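Local coordinates for protein potential RNA-dependent RNA polymerase (Human picobirnavirus, PDB 5I62) that acts as an RNA-directed RNA polymerase, probably serving both transcription and replication of the viral double-stranded RNA genome, at residues C160-M164 with R296-I300. Numbering follows the deposited sequence.
Sequences CDVYM and RVFPI
Arg296 reaches across to the strand and meets the side chain of Asp161 at about a right angle, with the two charged groups nearly coplanar, their planes 9° apart. The salt bridge runs from Arg296 NH2 to Asp161 OD2, a short 2.6 Å bond that uses the syn lone pair of OD2, and this oxygen lies close to the guanidinium plane. Weak bonds from NE and NH2 of Arg296 to OD1 of Asp161 add to the pairing at the guanidinium edge, which would be expected to limit rotation of the two groups. The arginine chain bends at its third torsion (chi3 97°), which turns the guanidinium toward the carboxylate. The Tyr163 ring runs alongside, pointing the same way and inclined at 43° to the guanidinium; its CD1 lies 3.1 Å from Arg296 NH2, and its CG sits over one guanidinium face, toward the rim. Strand 160-165 pairs antiparallel with 168-173 in the mixed sheet of this viral polymerase, and here it meets the turn that follows helix 288-296. On the apolar side of the contact, CG2 of Val162 packs 3.5 Å from CD1 of Ile300, the two side chains crossing at about a right angle, while helix 208-228 touches both residues. Farther along, Met164 lays CG against Ile300 CG1 at 3.9 Å. One water joins the backbones, accepting from Met164 N at 2.8 Å and donating to Arg296 O.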
loop_
_atom_site.group_PDB
_atom_site.type_symbol
_atom_site.label_atom_id
_atom_site.label_comp_id
_atom_site.label_asym_id
_atom_site.label_seq_id
_atom_site.Cartn_x
_atom_site.Cartn_y
_atom_site.Cartn_z
ATOM N N CYS A 160 15.300 11.995 -19.519
ATOM C CA CYS A 160 14.726 10.775 -20.054
ATOM C C CYS A 160 13.370 11.065 -20.684
ATOM O O CYS A 160 12.695 12.039 -20.353
ATOM C CB CYS A 160 14.601 9.671 -18.983
ATOM S SG CYS A 160 13.605 10.096 -17.520
ATOM N N ASP A 161 13.012 10.200 -21.627
ATOM C CA ASP A 161 11.748 10.233 -22.346
ATOM C C ASP A 161 11.291 8.789 -22.440
ATOM O O ASP A 161 12.072 7.937 -22.873
ATOM C CB ASP A 161 11.921 10.849 -23.740
ATOM C CG ASP A 161 10.619 10.910 -24.532
ATOM O OD1 ASP A 161 9.547 11.104 -23.921
ATOM O OD2 ASP A 161 10.672 10.764 -25.770
ATOM N N VAL A 162 10.068 8.494 -21.988
ATOM C CA VAL A 162 9.542 7.132 -22.011
ATOM C C VAL A 162 8.190 7.127 -22.715
ATOM O O VAL A 162 7.416 8.079 -22.584
ATOM C CB VAL A 162 9.436 6.523 -20.585
ATOM C CG1 VAL A 162 10.801 6.514 -19.874
ATOM C CG2 VAL A 162 8.405 7.283 -19.731
ATOM N N TYR A 163 7.913 6.065 -23.472
ATOM C CA TYR A 163 6.628 5.947 -24.150
ATOM C C TYR A 163 6.473 4.528 -24.661
ATOM O O TYR A 163 7.465 3.818 -24.844
ATOM C CB TYR A 163 6.485 6.952 -25.309
ATOM C CG TYR A 163 7.567 6.854 -26.374
ATOM C CD1 TYR A 163 8.727 7.617 -26.276
ATOM C CD2 TYR A 163 7.426 6.016 -27.477
ATOM C CE1 TYR A 163 9.718 7.554 -27.251
ATOM C CE2 TYR A 163 8.416 5.936 -28.451
ATOM C CZ TYR A 163 9.558 6.712 -28.329
ATOM O OH TYR A 163 10.541 6.644 -29.294
ATOM N N MET A 164 5.217 4.123 -24.879
ATOM C CA MET A 164 4.924 2.837 -25.490
ATOM C C MET A 164 5.014 2.946 -27.004
ATOM O O MET A 164 4.556 3.921 -27.601
ATOM C CB MET A 164 3.539 2.338 -25.083
ATOM C CG MET A 164 3.368 2.143 -23.563
ATOM S SD MET A 164 4.481 0.889 -22.852
ATOM C CE MET A 164 4.083 -0.559 -23.825
ATOM N N ARG A 296 1.515 9.928 -23.431
ATOM C CA ARG A 296 2.756 9.158 -23.531
ATOM C C ARG A 296 3.097 8.363 -22.285
ATOM O O ARG A 296 3.550 7.227 -22.396
ATOM C CB ARG A 296 3.948 10.073 -23.816
ATOM C CG ARG A 296 4.174 10.448 -25.250
ATOM C CD ARG A 296 5.112 11.650 -25.296
ATOM N NE ARG A 296 6.506 11.293 -25.523
ATOM C CZ ARG A 296 6.982 10.907 -26.702
ATOM N NH1 ARG A 296 6.169 10.815 -27.753
ATOM N NH2 ARG A 296 8.260 10.615 -26.835
ATOM N N VAL A 297 2.955 8.961 -21.109
ATOM C CA VAL A 297 3.451 8.376 -19.863
ATOM C C VAL A 297 2.348 7.661 -19.096
ATOM O O VAL A 297 2.530 6.535 -18.631
ATOM C CB VAL A 297 4.101 9.469 -18.985
ATOM C CG1 VAL A 297 4.579 8.865 -17.656
ATOM C CG2 VAL A 297 5.230 10.173 -19.726
ATOM N N PHE A 298 1.217 8.338 -18.895
ATOM C CA PHE A 298 0.089 7.736 -18.175
ATOM C C PHE A 298 -0.197 6.279 -18.545
ATOM O O PHE A 298 -0.451 5.482 -17.634
ATOM C CB PHE A 298 -1.175 8.585 -18.385
ATOM C CG PHE A 298 -2.398 7.978 -17.760
ATOM C CD1 PHE A 298 -2.657 8.164 -16.411
ATOM C CD2 PHE A 298 -3.255 7.174 -18.501
ATOM C CE1 PHE A 298 -3.762 7.578 -15.815
ATOM C CE2 PHE A 298 -4.361 6.588 -17.901
ATOM C CZ PHE A 298 -4.603 6.795 -16.557
ATOM N N PRO A 299 -0.201 5.869 -19.812
ATOM C CA PRO A 299 -0.591 4.477 -20.107
ATOM C C PRO A 299 0.452 3.436 -19.736
ATOM O O PRO A 299 0.110 2.252 -19.739
ATOM C CB PRO A 299 -0.834 4.468 -21.625
ATOM C CG PRO A 299 -0.268 5.719 -22.144
ATOM C CD PRO A 299 -0.170 6.702 -21.031
ATOM N N ILE A 300 1.702 3.822 -19.443
ATOM C CA ILE A 300 2.778 2.825 -19.337
ATOM C C ILE A 300 2.529 1.859 -18.189
ATOM O O ILE A 300 2.806 0.659 -18.299
ATOM C CB ILE A 300 4.147 3.527 -19.197
ATOM C CG1 ILE A 300 4.506 4.234 -20.503
ATOM C CG2 ILE A 300 5.245 2.550 -18.764
ATOM C CD1 ILE A 300 5.656 5.198 -20.340
HETATM O O HOH W 1 2.951 5.722 -24.334
#